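TRNA-5-methyluridine(54) 2-sulfurtransferase (Pyrococcus horikoshii OT3, PDB 5MKP) catalyses the ATP-dependent 2-thiolation of 5-methyluridine 54 in the T loop of tRNA, with a [4Fe-4S] cluster that probably acts as the sulfur carrier. Local coordinates at residues Arg52-Val57 and Glu78-Asn83. Residues are numbered along the deposited sequence; the frame is centred on the assembly and turned at random.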
# COMPACT_ATOMS: atom_id res chain seq x y z
N ARG A 52 -4.20 -10.86 -12.76
CA ARG A 52 -4.19 -11.51 -11.45
C ARG A 52 -3.42 -10.54 -10.54
O ARG A 52 -2.20 -10.37 -10.69
CB ARG A 52 -3.49 -12.88 -11.53
CG ARG A 52 -4.45 -14.04 -11.62
CD ARG A 52 -3.76 -15.38 -11.52
NE ARG A 52 -3.54 -15.80 -10.13
CZ ARG A 52 -2.38 -16.25 -9.67
NH1 ARG A 52 -2.28 -16.65 -8.41
NH2 ARG A 52 -1.32 -16.31 -10.46
N ILE A 53 -4.16 -9.88 -9.64
CA ILE A 53 -3.66 -8.84 -8.75
C ILE A 53 -3.40 -9.35 -7.32
O ILE A 53 -4.24 -10.04 -6.76
CB ILE A 53 -4.63 -7.60 -8.78
CG1 ILE A 53 -5.02 -7.22 -10.24
CG2 ILE A 53 -4.04 -6.40 -8.05
CD1 ILE A 53 -6.35 -6.54 -10.44
N LEU A 54 -2.24 -8.99 -6.75
CA LEU A 54 -1.90 -9.30 -5.36
C LEU A 54 -2.04 -8.03 -4.54
O LEU A 54 -1.46 -6.99 -4.89
CB LEU A 54 -0.47 -9.86 -5.21
CG LEU A 54 -0.06 -10.32 -3.80
CD1 LEU A 54 -0.69 -11.67 -3.44
CD2 LEU A 54 1.47 -10.39 -3.67
N VAL A 55 -2.85 -8.08 -3.48
CA VAL A 55 -3.03 -6.92 -2.62
C VAL A 55 -2.20 -7.18 -1.36
O VAL A 55 -2.42 -8.18 -0.69
CB VAL A 55 -4.52 -6.59 -2.31
CG1 VAL A 55 -4.64 -5.34 -1.45
CG2 VAL A 55 -5.34 -6.44 -3.58
N ALA A 56 -1.25 -6.28 -1.06
CA ALA A 56 -0.44 -6.39 0.15
C ALA A 56 -1.31 -5.92 1.31
O ALA A 56 -1.55 -4.71 1.40
CB ALA A 56 0.80 -5.52 0.03
N VAL A 57 -1.87 -6.84 2.14
CA VAL A 57 -2.75 -6.44 3.24
C VAL A 57 -2.01 -6.54 4.60
O VAL A 57 -1.54 -7.60 5.01
CB VAL A 57 -4.16 -7.11 3.25
CG1 VAL A 57 -4.84 -6.98 1.88
CG2 VAL A 57 -4.12 -8.55 3.69
N GLU A 78 -6.16 -11.51 -5.09
CA GLU A 78 -5.69 -12.40 -4.04
C GLU A 78 -4.92 -11.49 -3.12
O GLU A 78 -4.46 -10.45 -3.57
CB GLU A 78 -4.81 -13.54 -4.57
CG GLU A 78 -5.65 -14.70 -5.09
CD GLU A 78 -4.91 -15.86 -5.71
OE1 GLU A 78 -4.89 -15.96 -6.96
OE2 GLU A 78 -4.39 -16.71 -4.95
N CYS A 79 -4.84 -11.83 -1.82
CA CYS A 79 -4.18 -10.99 -0.83
C CYS A 79 -2.98 -11.65 -0.21
O CYS A 79 -2.98 -12.86 -0.02
CB CYS A 79 -5.17 -10.56 0.25
SG CYS A 79 -6.67 -9.80 -0.40
N LEU A 80 -2.00 -10.83 0.17
CA LEU A 80 -0.79 -11.26 0.87
C LEU A 80 -0.63 -10.47 2.17
O LEU A 80 -0.50 -9.25 2.12
CB LEU A 80 0.48 -11.08 0.00
CG LEU A 80 1.83 -11.30 0.74
CD1 LEU A 80 1.99 -12.75 1.20
CD2 LEU A 80 2.99 -10.89 -0.10
N HIS A 81 -0.56 -11.18 3.31
CA HIS A 81 -0.28 -10.57 4.62
C HIS A 81 1.10 -10.97 5.07
O HIS A 81 1.39 -12.16 5.21
CB HIS A 81 -1.31 -10.92 5.71
CG HIS A 81 -0.91 -10.38 7.06
ND1 HIS A 81 -1.04 -9.03 7.37
CD2 HIS A 81 -0.33 -11.01 8.11
CE1 HIS A 81 -0.56 -8.90 8.60
NE2 HIS A 81 -0.12 -10.06 9.08
N ILE A 82 1.95 -9.97 5.33
CA ILE A 82 3.30 -10.21 5.83
C ILE A 82 3.29 -9.98 7.33
O ILE A 82 3.15 -8.85 7.80
CB ILE A 82 4.42 -9.42 5.08
CG1 ILE A 82 4.42 -9.75 3.56
CG2 ILE A 82 5.78 -9.72 5.70
CD1 ILE A 82 5.05 -8.68 2.63
N ASN A 83 3.39 -11.09 8.09
CA ASN A 83 3.50 -11.06 9.53
C ASN A 83 4.99 -10.78 9.87
O ASN A 83 5.88 -11.56 9.52
CB ASN A 83 3.00 -12.37 10.13
CG ASN A 83 3.03 -12.42 11.63
OD1 ASN A 83 3.90 -11.85 12.28
ND2 ASN A 83 2.12 -13.15 12.24
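Arg-52 and Glu-78 join two parallel neighbouring strands through a salt bridge, Arg-52 NH1 lying 3.1 Å from Glu-78 OE1. The oxygen sits at the edge of the guanidinium, in its plane, whereas the arginine meets the carboxylate from above, the two planes being turned 45° apart; NE adds a weak bond to the same OE1. A bend in the arginine chain at CG-CD (chi3 84°) swings the guanidinium toward Glu-78. Further partners fix both groups: NH2 bonds Asn-149 O, Phe-151 makes a cation-pi contact with the arginine, and His-109 NE2 bonds Glu-78 OE2. A methionine in place of Arg-52 would probably leave Glu-78 OE1 without its charged mate and Asn-149 O without this donor.

Between the backbones, Glu-78 N to Ile-53 O (2.9 Å), Val-55 N to Glu-78 O, Leu-80 N to Val-55 O (2.8 Å) and Val-57 N to Leu-80 O alternate in direction as parallel pairing requires. On the face carrying Leu-54, Ala-56 and Leu-80, both leucine methyls of Leu-54 close on Leu-80 CB, CD1 at 3.7 Å, and the two side chains cross at a slant; Phe-145 of helix 130-148 packs against Leu-80. On the face of Val-55 and Cys-79, Cys-79 CB is met by Val-57 CG1 at 3.9 Å. His-81, its CG anti to the backbone N (chi1 175°), turns its ring edge to Val-57 O, which ND1 bonds at 2.8 Å, adding a side-chain bond to the backbone one residue past the Ala-56/Leu-80 bridge.

Ala-56 and Ile-82 bind ATP, and the pairing places them on adjacent strands, toward the C-terminal ends, Ile-82 two residues beyond the partner of Ala-56, in the beta-alpha-beta unit of the PP-loop ATPase fold in which helix 61-73 links the two strands.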